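Local coordinates for siroheme decarboxylase (Hydrogenobacter thermophilus, PDB 4CH7), which catalyses the decarboxylation of siroheme to 12,18-didecarboxysiroheme, a reaction of heme d1 biosynthesis, at residues Val19-Ser24 against Leu185-Phe190; Pro55-Arg60 against Arg214-Arg219; Ala67-Lys72 against Phe105-Pro110; Ser114-Val119 against Tyr132-Val137. All coordinates share one frame; numbering follows the deposited sequence.

How the contacts relate
The four contacts run from the paired helix-turn-helix domains to the AsnC-like ligand-binding barrel. Contact 1 joins equivalent loops of the two helix-turn-helix domains, and contact 2, its centre about 20 Å away, pairs strand 53-57, which comes after helix 34-47, with strand 217-222, which comes after helix 201-213; along the chain the segments of these two contacts alternate. Contacts 3 and 4 are nested within both loops, their centres only about 6 Å apart. Strand 65-71 of contact 3 and strand 132-139 of contact 4 are neighbours in the sheet, and helix 116-126 lies against it. Contacts 1 and 2 thus tie the two halves of the chain together, while 3 and 4 build one AsnC-like domain of the barrel.

Contact 1: residues Val19-Ser24 against Leu185-Phe190; sequences VKEPFS and LVERPF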
loop_
_atom_site.group_PDB
_atom_site.type_symbol
_atom_site.label_atom_id
_atom_site.label_comp_id
_atom_site.label_asym_id
_atom_site.label_seq_id
_atom_site.Cartn_x
_atom_site.Cartn_y
_atom_site.Cartn_z
ATOM N N VAL A 19 -19.138 13.440 -8.551
ATOM C CA VAL A 19 -20.400 13.894 -9.116
ATOM C C VAL A 19 -21.053 12.693 -9.782
ATOM O O VAL A 19 -20.445 11.624 -9.862
ATOM C CB VAL A 19 -20.189 15.023 -10.141
ATOM C CG1 VAL A 19 -19.451 16.187 -9.509
ATOM C CG2 VAL A 19 -19.417 14.515 -11.340
ATOM N N LYS A 20 -22.284 12.858 -10.257
ATOM C CA LYS A 20 -23.001 11.747 -10.872
ATOM C C LYS A 20 -22.388 11.351 -12.213
ATOM O O LYS A 20 -22.348 10.170 -12.557
ATOM C CB LYS A 20 -24.479 12.088 -11.047
ATOM C CG LYS A 20 -25.207 12.341 -9.734
ATOM C CD LYS A 20 -26.677 12.633 -9.970
ATOM C CE LYS A 20 -27.389 12.931 -8.660
ATOM N NZ LYS A 20 -28.814 13.294 -8.880
ATOM N N GLU A 21 -21.909 12.340 -12.962
ATOM C CA GLU A 21 -21.302 12.090 -14.267
ATOM C C GLU A 21 -19.903 12.698 -14.350
ATOM O O GLU A 21 -19.702 13.718 -15.012
ATOM C CB GLU A 21 -22.190 12.640 -15.389
ATOM C CG GLU A 21 -23.609 12.078 -15.389
ATOM C CD GLU A 21 -24.483 12.677 -16.474
ATOM O OE1 GLU A 21 -23.940 13.294 -17.412
ATOM O OE2 GLU A 21 -25.718 12.524 -16.387
ATOM N N PRO A 22 -18.923 12.054 -13.691
ATOM C CA PRO A 22 -17.555 12.580 -13.604
ATOM C C PRO A 22 -16.829 12.551 -14.942
ATOM O O PRO A 22 -15.964 13.391 -15.177
ATOM C CB PRO A 22 -16.880 11.629 -12.610
ATOM C CG PRO A 22 -17.635 10.340 -12.745
ATOM C CD PRO A 22 -19.059 10.749 -13.014
ATOM N N PHE A 23 -17.174 11.599 -15.802
ATOM C CA PHE A 23 -16.538 11.495 -17.109
ATOM C C PHE A 23 -17.110 12.510 -18.098
ATOM O O PHE A 23 -16.469 12.847 -19.092
ATOM C CB PHE A 23 -16.661 10.074 -17.657
ATOM C CG PHE A 23 -15.954 9.044 -16.825
ATOM C CD1 PHE A 23 -14.581 9.117 -16.631
ATOM C CD2 PHE A 23 -16.658 7.998 -16.246
ATOM C CE1 PHE A 23 -13.918 8.168 -15.862
ATOM C CE2 PHE A 23 -16.006 7.043 -15.478
ATOM C CZ PHE A 23 -14.634 7.129 -15.286
ATOM N N SER A 24 -18.318 12.988 -17.823
ATOM C CA SER A 24 -18.892 14.091 -18.584
ATOM C C SER A 24 -18.075 15.351 -18.303
ATOM O O SER A 24 -17.754 16.121 -19.212
ATOM C CB SER A 24 -20.357 14.301 -18.193
ATOM O OG SER A 24 -21.026 15.138 -19.116
ATOM N N LEU A 185 -16.345 2.230 -15.925
ATOM C CA LEU A 185 -16.149 3.187 -17.002
ATOM C C LEU A 185 -17.468 3.413 -17.730
ATOM O O LEU A 185 -17.641 2.996 -18.877
ATOM C CB LEU A 185 -15.054 2.718 -17.960
ATOM C CG LEU A 185 -13.673 2.558 -17.321
ATOM C CD1 LEU A 185 -12.590 2.337 -18.364
ATOM C CD2 LEU A 185 -13.348 3.762 -16.459
ATOM N N VAL A 186 -18.396 4.072 -17.041
ATOM C CA VAL A 186 -19.729 4.332 -17.569
ATOM C C VAL A 186 -20.142 5.772 -17.288
ATOM O O VAL A 186 -19.446 6.500 -16.581
ATOM C CB VAL A 186 -20.771 3.370 -16.961
ATOM C CG1 VAL A 186 -20.552 1.955 -17.461
ATOM C CG2 VAL A 186 -20.713 3.412 -15.443
ATOM N N GLU A 187 -21.279 6.171 -17.846
ATOM C CA GLU A 187 -21.791 7.526 -17.689
ATOM C C GLU A 187 -22.187 7.813 -16.243
ATOM O O GLU A 187 -22.012 8.929 -15.749
ATOM C CB GLU A 187 -22.984 7.733 -18.623
ATOM C CG GLU A 187 -23.756 9.022 -18.405
ATOM C CD GLU A 187 -24.541 9.433 -19.632
ATOM O OE1 GLU A 187 -23.967 9.385 -20.738
ATOM O OE2 GLU A 187 -25.723 9.808 -19.490
ATOM N N ARG A 188 -22.711 6.797 -15.567
ATOM C CA ARG A 188 -23.161 6.946 -14.187
ATOM C C ARG A 188 -22.496 5.904 -13.293
ATOM O O ARG A 188 -23.137 4.937 -12.878
ATOM C CB ARG A 188 -24.682 6.818 -14.111
ATOM C CG ARG A 188 -25.424 7.859 -14.930
ATOM C CD ARG A 188 -25.655 9.134 -14.133
ATOM N NE ARG A 188 -26.648 8.924 -13.084
ATOM C CZ ARG A 188 -27.960 9.031 -13.272
ATOM N NH1 ARG A 188 -28.438 9.350 -14.467
ATOM N NH2 ARG A 188 -28.798 8.818 -12.267
ATOM N N PRO A 189 -21.206 6.116 -12.974
ATOM C CA PRO A 189 -20.381 5.113 -12.286
ATOM C C PRO A 189 -20.672 4.961 -10.794
ATOM O O PRO A 189 -20.077 4.092 -10.158
ATOM C CB PRO A 189 -18.958 5.640 -12.489
ATOM C CG PRO A 189 -19.126 7.130 -12.589
ATOM C CD PRO A 189 -20.448 7.346 -13.278
ATOM N N PHE A 190 -21.556 5.788 -10.246
ATOM C CA PHE A 190 -21.936 5.666 -8.843
ATOM C C PHE A 190 -23.323 5.047 -8.696
ATOM O O PHE A 190 -23.748 4.713 -7.589
ATOM C CB PHE A 190 -21.921 7.035 -8.161
ATOM C CG PHE A 190 -20.551 7.630 -8.018
ATOM C CD1 PHE A 190 -19.703 7.205 -7.007
ATOM C CD2 PHE A 190 -20.117 8.625 -8.885
ATOM C CE1 PHE A 190 -18.433 7.751 -6.866
ATOM C CE2 PHE A 190 -18.849 9.180 -8.753
ATOM C CZ PHE A 190 -18.007 8.743 -7.739
HETATM O O HOH W 1 -23.098 8.140 -11.058
HETATM O O HOH W 2 -19.805 10.524 -16.696
#
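A loop-to-loop contact between the two helix-turn-helix domains brings E21 against R188 and P22 against P189, with near pseudo-twofold symmetry. The VKEPF and VERPF runs take matching backbone shapes up to the proline, so the two prolines meet, and each phenylalanine lies near the other loop's valine carbonyl. The proline rings touch through their CG atoms, P22 CG to P189 CG at 3.5 Å; a compact, rigid apolar ring suits this buried centre. On one side F23 puts its CD2 edge 3.2 Å from V186 O. On the other, F190 CE2 approaches V19 O at 3.1 Å. Two waters echo the symmetry: one donates to K20 O and accepts from F190 N, while its counterpart donates to E187 O and accepts weakly from F23 N. E21 and E187 run side by side, their OE2 atoms 4.1 Å apart, a probably unfavourable pairing; R188 NH2 is instead engaged in a salt bridge with E201. F190 and K20 reach helix 201-213 at L205, and F23 and L185 reach helix 34-47 at L38 and I41.

Contact 2: residues Pro55-Arg60 against Arg214-Arg219; sequences PIYDSR and RGVLRR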
loop_
_atom_site.group_PDB
_atom_site.type_symbol
_atom_site.label_atom_id
_atom_site.label_comp_id
_atom_site.label_asym_id
_atom_site.label_seq_id
_atom_site.Cartn_x
_atom_site.Cartn_y
_atom_site.Cartn_z
ATOM N N PRO A 55 -10.974 4.158 -6.332
ATOM C CA PRO A 55 -10.809 5.000 -5.146
ATOM C C PRO A 55 -9.553 4.596 -4.392
ATOM O O PRO A 55 -9.199 3.416 -4.393
ATOM C CB PRO A 55 -12.036 4.649 -4.302
ATOM C CG PRO A 55 -13.057 4.162 -5.286
ATOM C CD PRO A 55 -12.260 3.434 -6.329
ATOM N N ILE A 56 -8.884 5.560 -3.769
ATOM C CA ILE A 56 -7.767 5.251 -2.884
ATOM C C ILE A 56 -8.161 5.630 -1.461
ATOM O O ILE A 56 -8.412 6.800 -1.167
ATOM C CB ILE A 56 -6.453 5.964 -3.305
ATOM C CG1 ILE A 56 -5.800 5.251 -4.491
ATOM C CG2 ILE A 56 -5.462 5.985 -2.156
ATOM C CD1 ILE A 56 -6.455 5.517 -5.826
ATOM N N TYR A 57 -8.237 4.631 -0.587
ATOM C CA TYR A 57 -8.626 4.857 0.801
ATOM C C TYR A 57 -7.400 4.888 1.706
ATOM O O TYR A 57 -6.430 4.170 1.461
ATOM C CB TYR A 57 -9.598 3.770 1.268
ATOM C CG TYR A 57 -10.979 3.875 0.658
ATOM C CD1 TYR A 57 -11.923 4.739 1.186
ATOM C CD2 TYR A 57 -11.338 3.106 -0.443
ATOM C CE1 TYR A 57 -13.184 4.844 0.639
ATOM C CE2 TYR A 57 -12.601 3.205 -1.000
ATOM C CZ TYR A 57 -13.519 4.074 -0.452
ATOM O OH TYR A 57 -14.778 4.180 -0.997
ATOM N N ASP A 58 -7.439 5.722 2.742
ATOM C CA ASP A 58 -6.343 5.775 3.703
ATOM C C ASP A 58 -6.462 4.612 4.683
ATOM O O ASP A 58 -7.453 4.500 5.404
ATOM C CB ASP A 58 -6.337 7.110 4.446
ATOM C CG ASP A 58 -5.169 7.240 5.400
ATOM O OD1 ASP A 58 -5.245 6.682 6.512
ATOM O OD2 ASP A 58 -4.180 7.909 5.041
ATOM N N SER A 59 -5.445 3.754 4.698
ATOM C CA SER A 59 -5.451 2.530 5.502
ATOM C C SER A 59 -5.812 2.750 6.973
ATOM O O SER A 59 -6.738 2.122 7.486
ATOM C CB SER A 59 -4.098 1.824 5.391
ATOM O OG SER A 59 -4.056 0.656 6.187
ATOM N N ARG A 60 -5.088 3.639 7.646
ATOM C CA ARG A 60 -5.307 3.862 9.074
ATOM C C ARG A 60 -6.606 4.614 9.380
ATOM O O ARG A 60 -7.209 4.413 10.436
ATOM C CB ARG A 60 -4.103 4.555 9.724
ATOM C CG ARG A 60 -3.641 5.835 9.043
ATOM C CD ARG A 60 -2.627 6.576 9.903
ATOM N NE ARG A 60 -3.201 6.987 11.180
ATOM C CZ ARG A 60 -3.814 8.148 11.384
ATOM N NH1 ARG A 60 -3.929 9.023 10.394
ATOM N NH2 ARG A 60 -4.311 8.437 12.577
ATOM N N ARG A 214 -12.725 13.925 5.470
ATOM C CA ARG A 214 -12.075 13.337 6.633
ATOM C C ARG A 214 -10.749 12.678 6.267
ATOM O O ARG A 214 -10.001 12.250 7.146
ATOM C CB ARG A 214 -13.003 12.319 7.301
ATOM C CG ARG A 214 -14.213 12.937 7.989
ATOM C CD ARG A 214 -15.331 11.920 8.168
ATOM N NE ARG A 214 -14.856 10.678 8.770
ATOM C CZ ARG A 214 -15.593 9.578 8.899
ATOM N NH1 ARG A 214 -16.844 9.560 8.468
ATOM N NH2 ARG A 214 -15.076 8.491 9.455
ATOM N N GLY A 215 -10.457 12.597 4.972
ATOM C CA GLY A 215 -9.211 12.004 4.518
ATOM C C GLY A 215 -9.264 10.491 4.414
ATOM O O GLY A 215 -8.293 9.859 3.991
ATOM N N VAL A 216 -10.392 9.911 4.815
ATOM C CA VAL A 216 -10.606 8.471 4.702
ATOM C C VAL A 216 -10.537 8.076 3.236
ATOM O O VAL A 216 -9.937 7.056 2.877
ATOM C CB VAL A 216 -11.971 8.060 5.275
ATOM C CG1 VAL A 216 -12.113 6.546 5.274
ATOM C CG2 VAL A 216 -12.145 8.607 6.680
ATOM N N LEU A 217 -11.160 8.896 2.395
ATOM C CA LEU A 217 -11.036 8.760 0.952
ATOM C C LEU A 217 -10.015 9.773 0.451
ATOM O O LEU A 217 -10.236 10.980 0.543
ATOM C CB LEU A 217 -12.383 8.990 0.262
ATOM C CG LEU A 217 -12.402 8.872 -1.266
ATOM C CD1 LEU A 217 -11.930 7.499 -1.689
ATOM C CD2 LEU A 217 -13.787 9.154 -1.825
ATOM N N ARG A 218 -8.893 9.283 -0.070
ATOM C CA ARG A 218 -7.860 10.165 -0.601
ATOM C C ARG A 218 -8.289 10.774 -1.925
ATOM O O ARG A 218 -8.300 11.998 -2.085
ATOM C CB ARG A 218 -6.545 9.413 -0.799
ATOM C CG ARG A 218 -5.736 9.190 0.469
ATOM C CD ARG A 218 -4.390 8.570 0.130
ATOM N NE ARG A 218 -3.562 8.351 1.310
ATOM C CZ ARG A 218 -3.056 7.173 1.661
ATOM N NH1 ARG A 218 -3.288 6.100 0.919
ATOM N NH2 ARG A 218 -2.310 7.069 2.752
ATOM N N ARG A 219 -8.648 9.902 -2.864
ATOM C CA ARG A 219 -8.989 10.312 -4.217
ATOM C C ARG A 219 -9.500 9.120 -5.009
ATOM O O ARG A 219 -9.382 7.974 -4.572
ATOM C CB ARG A 219 -7.753 10.883 -4.910
ATOM C CG ARG A 219 -6.615 9.886 -5.017
ATOM C CD ARG A 219 -5.261 10.570 -4.961
ATOM N NE ARG A 219 -5.027 11.432 -6.114
ATOM C CZ ARG A 219 -4.529 11.005 -7.270
ATOM N NH1 ARG A 219 -4.216 9.727 -7.427
ATOM N NH2 ARG A 219 -4.345 11.854 -8.270
HETATM O O HOH W 3 -3.344 3.542 2.742
#
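I56 pairs with R219 and Y57 with L217 in an antiparallel ladder whose register slips by one at a classic beta bulge, R218 and R219 both facing I56. The bonds I56 N to R219 O (2.6 Å) and R218 N to I56 O (2.8 Å) bracket the bulge, and D58 N donates to V216 O beyond it. L217, with CG anti to the backbone N (chi1 -180°), sets CD1 over one face of the Y57 ring, 4.0 Å from its centroid, a CH-pi contact; the tyrosine offers a flat apolar surface with a polar end that bonds to T179. An alanine at Y57 is likely to strip L217 of its aromatic cover and leave the T179 hydroxyl without this partner. R218, extended from CG to NE, runs past I56, I56 CG2 meeting R218 CD at 3.6 Å. Its guanidinium then lies under D58, whose OD2 is 3.1 Å from R218 NH2. That salt bridge rests on charge alone, since the oxygen stands well out of the guanidinium plane; D58 OD1 is bound by L61 N. A water joins R218 NH1 to S59 N. The two-stranded sheet packs against helix 201-213, where Y57 touches L208 and L217 touches L211.

Contact 3: residues Ala67-Lys72 against Phe105-Pro110; sequences ALIAFK and FTLAVP
F105 carries its ring between its own backbone N and carbonyl carbon (chi1 60°), which lays it across the neighbouring strand beneath I69, while F71, with CG beside its backbone N (chi1 -82°), turns a ring face to meet it. The strands are antiparallel neighbours in the AsnC-like ligand-binding domain, part of an eight-stranded barrel. Paired N-H and C=O groups of A67 with L107 and of I69 with F105 make four bonds; I69 N to F105 O is 2.7 Å and F105 N to I69 O 2.8 Å. On the face of A67, I69, F105 and L107, the branched I69 suits its place: CB sits over the F105 ring, 3.8 Å from the centroid, and CG1 touches L107 CB. F105 and F71 form a T-shaped pair, their planes at 88°. A leucine at F71 would probably lose the flat face that receives the F105 edge and let that ring shift. Helix 116-126 covers this side through V120. The other face carries L68 and T106, and the T106 side chain comes within about 4 Å of that of H93, the inferred active-site residue. There L68 CD1 lies 3.7 Å from T106 OG1.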
loop_
_atom_site.group_PDB
_atom_site.type_symbol
_atom_site.label_atom_id
_atom_site.label_comp_id
_atom_site.label_asym_id
_atom_site.label_seq_id
_atom_site.Cartn_x
_atom_site.Cartn_y
_atom_site.Cartn_z
ATOM N N ALA A 67 1.609 -2.621 9.479
ATOM C CA ALA A 67 3.011 -2.553 9.866
ATOM C C ALA A 67 3.879 -3.382 8.935
ATOM O O ALA A 67 3.385 -4.253 8.215
ATOM C CB ALA A 67 3.192 -3.021 11.300
ATOM N N LEU A 68 5.178 -3.107 8.961
ATOM C CA LEU A 68 6.136 -3.919 8.231
ATOM C C LEU A 68 6.665 -4.990 9.174
ATOM O O LEU A 68 7.261 -4.679 10.206
ATOM C CB LEU A 68 7.283 -3.060 7.701
ATOM C CG LEU A 68 8.278 -3.721 6.749
ATOM C CD1 LEU A 68 7.548 -4.331 5.566
ATOM C CD2 LEU A 68 9.307 -2.710 6.275
ATOM N N ILE A 69 6.430 -6.250 8.827
ATOM C CA ILE A 69 6.833 -7.359 9.683
ATOM C C ILE A 69 8.054 -8.072 9.107
ATOM O O ILE A 69 8.150 -8.267 7.896
ATOM C CB ILE A 69 5.678 -8.360 9.877
ATOM C CG1 ILE A 69 4.395 -7.627 10.279
ATOM C CG2 ILE A 69 6.041 -9.410 10.917
ATOM C CD1 ILE A 69 4.531 -6.798 11.549
ATOM N N ALA A 70 8.987 -8.451 9.978
ATOM C CA ALA A 70 10.181 -9.178 9.562
ATOM C C ALA A 70 10.327 -10.450 10.386
ATOM O O ALA A 70 10.293 -10.397 11.611
ATOM C CB ALA A 70 11.411 -8.308 9.722
ATOM N N PHE A 71 10.482 -11.589 9.715
ATOM C CA PHE A 71 10.674 -12.865 10.401
ATOM C C PHE A 71 12.108 -13.363 10.247
ATOM O O PHE A 71 12.703 -13.239 9.174
ATOM C CB PHE A 71 9.720 -13.926 9.846
ATOM C CG PHE A 71 8.331 -13.865 10.419
ATOM C CD1 PHE A 71 7.943 -12.819 11.250
ATOM C CD2 PHE A 71 7.413 -14.867 10.135
ATOM C CE1 PHE A 71 6.658 -12.769 11.781
ATOM C CE2 PHE A 71 6.129 -14.827 10.660
ATOM C CZ PHE A 71 5.750 -13.776 11.483
ATOM N N LYS A 72 12.666 -13.918 11.320
ATOM C CA LYS A 72 13.932 -14.634 11.207
ATOM C C LYS A 72 13.652 -16.118 11.007
ATOM O O LYS A 72 13.358 -16.844 11.957
ATOM C CB LYS A 72 14.832 -14.412 12.424
ATOM C CG LYS A 72 16.104 -15.252 12.403
ATOM C CD LYS A 72 17.324 -14.444 12.808
ATOM C CE LYS A 72 17.167 -13.854 14.196
ATOM N NZ LYS A 72 18.398 -13.143 14.635
ATOM N N PHE A 105 7.340 -8.922 5.275
ATOM C CA PHE A 105 6.027 -8.724 4.681
ATOM C C PHE A 105 5.277 -7.548 5.294
ATOM O O PHE A 105 5.545 -7.135 6.426
ATOM C CB PHE A 105 5.187 -10.008 4.726
ATOM C CG PHE A 105 4.929 -10.530 6.108
ATOM C CD1 PHE A 105 5.849 -11.360 6.733
ATOM C CD2 PHE A 105 3.748 -10.219 6.768
ATOM C CE1 PHE A 105 5.609 -11.853 8.004
ATOM C CE2 PHE A 105 3.497 -10.708 8.037
ATOM C CZ PHE A 105 4.428 -11.529 8.656
ATOM N N THR A 106 4.352 -6.997 4.519
ATOM C CA THR A 106 3.493 -5.926 4.995
ATOM C C THR A 106 2.181 -6.528 5.473
ATOM O O THR A 106 1.496 -7.220 4.718
ATOM C CB THR A 106 3.216 -4.888 3.896
ATOM O OG1 THR A 106 4.446 -4.260 3.511
ATOM C CG2 THR A 106 2.241 -3.831 4.394
ATOM N N LEU A 107 1.847 -6.280 6.736
ATOM C CA LEU A 107 0.612 -6.799 7.309
ATOM C C LEU A 107 -0.349 -5.667 7.619
ATOM O O LEU A 107 0.038 -4.667 8.222
ATOM C CB LEU A 107 0.898 -7.595 8.584
ATOM C CG LEU A 107 -0.320 -8.078 9.377
ATOM C CD1 LEU A 107 -1.174 -9.004 8.531
ATOM C CD2 LEU A 107 0.109 -8.770 10.657
ATOM N N ALA A 108 -1.599 -5.825 7.194
ATOM C CA ALA A 108 -2.655 -4.881 7.545
ATOM C C ALA A 108 -3.776 -5.630 8.252
ATOM O O ALA A 108 -4.275 -6.633 7.740
ATOM C CB ALA A 108 -3.183 -4.186 6.306
ATOM N N VAL A 109 -4.173 -5.144 9.424
ATOM C CA VAL A 109 -5.197 -5.813 10.220
ATOM C C VAL A 109 -6.432 -4.929 10.380
ATOM O O VAL A 109 -6.318 -3.772 10.786
ATOM C CB VAL A 109 -4.653 -6.215 11.610
ATOM C CG1 VAL A 109 -5.765 -6.767 12.486
ATOM C CG2 VAL A 109 -3.532 -7.235 11.469
ATOM N N PRO A 110 -7.619 -5.470 10.050
ATOM C CA PRO A 110 -8.882 -4.750 10.250
ATOM C C PRO A 110 -9.121 -4.468 11.727
ATOM O O PRO A 110 -8.622 -5.216 12.568
ATOM C CB PRO A 110 -9.934 -5.736 9.722
ATOM C CG PRO A 110 -9.275 -7.086 9.786
ATOM C CD PRO A 110 -7.831 -6.815 9.483
#

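Contact 4: residues Ser114-Val119 against Tyr132-Val137; sequences SELEDV and YLVLRV
E117 and R136 join helix 116-126 to strand 132-139 by a salt bridge, and L116 and V134 add an apolar touch alongside it. The ionic part is a bidentate, end-on grip: R136 NH1 donates to E117 OE2 at 2.8 Å and R136 NH2 to E117 OE1 at 3.1 Å, each oxygen being met on its syn side. A weak third bond runs from R136 NH2 to E117 OE2. Carboxylate and guanidinium are nearly coplanar, 13° between their planes, and the two-pronged grip fixes how they are turned relative to each other. The glutamate chain bends at its second torsion (chi2 76°) to bring its carboxylate over to the strand, whereas the arginine stretches out from CG to NE, so its length spans the gap to the helix. R136 NH2 is also in a salt bridge with D65, its strongest polar partner, so two carboxylates probably balance and orient the arginine's charge.

The apolar part is smaller. L116 CD2 meets V134 CG1 at 3.6 Å, leucine and valine passing alongside one another and pointing opposite ways, and the same L116 CD2 lies 3.6 Å from R136 NH2. These branched side chains suit the helix-sheet interface beside the ion pair. Together the two parts make helix-on-sheet packing of the AsnC-like ligand-binding domain: L116 and R136 both touch A67 of strand 65-71, and V134 and Y132 rest on V120 farther along the helix.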
loop_
_atom_site.group_PDB
_atom_site.type_symbol
_atom_site.label_atom_id
_atom_site.label_comp_id
_atom_site.label_asym_id
_atom_site.label_seq_id
_atom_site.Cartn_x
_atom_site.Cartn_y
_atom_site.Cartn_z
ATOM N N SER A 114 -8.379 -8.339 16.213
ATOM C CA SER A 114 -7.207 -8.612 17.026
ATOM C C SER A 114 -6.223 -7.482 16.813
ATOM O O SER A 114 -6.173 -6.892 15.731
ATOM C CB SER A 114 -6.559 -9.930 16.611
ATOM O OG SER A 114 -5.300 -10.099 17.238
ATOM N N GLU A 115 -5.453 -7.161 17.845
ATOM C CA GLU A 115 -4.381 -6.193 17.687
ATOM C C GLU A 115 -3.327 -6.807 16.782
ATOM O O GLU A 115 -3.145 -8.025 16.776
ATOM C CB GLU A 115 -3.781 -5.820 19.040
ATOM C CG GLU A 115 -4.762 -5.127 19.970
ATOM C CD GLU A 115 -4.217 -4.953 21.368
ATOM O OE1 GLU A 115 -3.013 -4.656 21.506
ATOM O OE2 GLU A 115 -4.996 -5.116 22.329
ATOM N N LEU A 116 -2.649 -5.963 16.010
ATOM C CA LEU A 116 -1.633 -6.414 15.066
ATOM C C LEU A 116 -0.552 -7.246 15.757
ATOM O O LEU A 116 -0.135 -8.284 15.242
ATOM C CB LEU A 116 -1.017 -5.210 14.347
ATOM C CG LEU A 116 0.020 -5.484 13.258
ATOM C CD1 LEU A 116 -0.223 -4.597 12.052
ATOM C CD2 LEU A 116 1.413 -5.260 13.797
ATOM N N GLU A 117 -0.115 -6.785 16.927
ATOM C CA GLU A 117 0.908 -7.475 17.712
ATOM C C GLU A 117 0.502 -8.888 18.123
ATOM O O GLU A 117 1.347 -9.781 18.220
ATOM C CB GLU A 117 1.255 -6.663 18.962
ATOM C CG GLU A 117 2.311 -5.590 18.744
ATOM C CD GLU A 117 1.786 -4.364 18.017
ATOM O OE1 GLU A 117 0.575 -4.301 17.726
ATOM O OE2 GLU A 117 2.593 -3.455 17.743
ATOM N N ASP A 118 -0.789 -9.083 18.381
ATOM C CA ASP A 118 -1.303 -10.403 18.727
ATOM C C ASP A 118 -1.286 -11.310 17.499
ATOM O O ASP A 118 -0.870 -12.467 17.573
ATOM C CB ASP A 118 -2.725 -10.304 19.289
ATOM C CG ASP A 118 -2.772 -9.635 20.650
ATOM O OD1 ASP A 118 -1.934 -9.972 21.512
ATOM O OD2 ASP A 118 -3.651 -8.772 20.857
ATOM N N VAL A 119 -1.743 -10.767 16.373
ATOM C CA VAL A 119 -1.762 -11.484 15.101
ATOM C C VAL A 119 -0.390 -12.053 14.738
ATOM O O VAL A 119 -0.276 -13.226 14.389
ATOM C CB VAL A 119 -2.270 -10.579 13.957
ATOM C CG1 VAL A 119 -2.162 -11.283 12.620
ATOM C CG2 VAL A 119 -3.703 -10.151 14.213
ATOM N N TYR A 132 11.203 -11.810 15.637
ATOM C CA TYR A 132 10.514 -11.042 14.608
ATOM C C TYR A 132 10.479 -9.549 14.919
ATOM O O TYR A 132 10.696 -9.132 16.061
ATOM C CB TYR A 132 9.099 -11.576 14.356
ATOM C CG TYR A 132 8.178 -11.545 15.558
ATOM C CD1 TYR A 132 7.404 -10.427 15.840
ATOM C CD2 TYR A 132 8.063 -12.646 16.394
ATOM C CE1 TYR A 132 6.556 -10.402 16.929
ATOM C CE2 TYR A 132 7.217 -12.629 17.483
ATOM C CZ TYR A 132 6.468 -11.505 17.746
ATOM O OH TYR A 132 5.626 -11.487 18.833
ATOM N N LEU A 133 10.213 -8.751 13.890
ATOM C CA LEU A 133 10.153 -7.305 14.040
ATOM C C LEU A 133 8.772 -6.786 13.664
ATOM O O LEU A 133 8.140 -7.292 12.733
ATOM C CB LEU A 133 11.214 -6.633 13.169
ATOM C CG LEU A 133 12.665 -7.011 13.447
ATOM C CD1 LEU A 133 13.594 -6.321 12.470
ATOM C CD2 LEU A 133 13.043 -6.671 14.876
ATOM N N VAL A 134 8.304 -5.786 14.404
ATOM C CA VAL A 134 7.040 -5.132 14.101
ATOM C C VAL A 134 7.299 -3.641 13.923
ATOM O O VAL A 134 7.372 -2.888 14.899
ATOM C CB VAL A 134 5.986 -5.391 15.197
ATOM C CG1 VAL A 134 4.730 -4.586 14.927
ATOM C CG2 VAL A 134 5.655 -6.875 15.266
ATOM N N LEU A 135 7.455 -3.227 12.667
ATOM C CA LEU A 135 7.843 -1.857 12.349
ATOM C C LEU A 135 6.711 -1.097 11.667
ATOM O O LEU A 135 6.197 -1.528 10.634
ATOM C CB LEU A 135 9.082 -1.853 11.448
ATOM C CG LEU A 135 10.229 -2.770 11.875
ATOM C CD1 LEU A 135 11.379 -2.705 10.883
ATOM C CD2 LEU A 135 10.707 -2.419 13.268
ATOM N N ARG A 136 6.324 0.035 12.247
ATOM C CA ARG A 136 5.318 0.889 11.633
ATOM C C ARG A 136 5.972 2.066 10.926
ATOM O O ARG A 136 6.545 2.951 11.564
ATOM C CB ARG A 136 4.304 1.368 12.670
ATOM C CG ARG A 136 3.312 0.290 13.068
ATOM C CD ARG A 136 2.329 0.776 14.114
ATOM N NE ARG A 136 1.353 -0.258 14.444
ATOM C CZ ARG A 136 1.585 -1.251 15.297
ATOM N NH1 ARG A 136 2.759 -1.350 15.904
ATOM N NH2 ARG A 136 0.647 -2.154 15.542
ATOM N N VAL A 137 5.883 2.065 9.601
ATOM C CA VAL A 137 6.510 3.095 8.786
ATOM C C VAL A 137 5.476 4.072 8.233
ATOM O O VAL A 137 4.294 3.742 8.118
ATOM C CB VAL A 137 7.306 2.477 7.623
ATOM C CG1 VAL A 137 8.398 1.564 8.155
ATOM C CG2 VAL A 137 6.385 1.704 6.691
#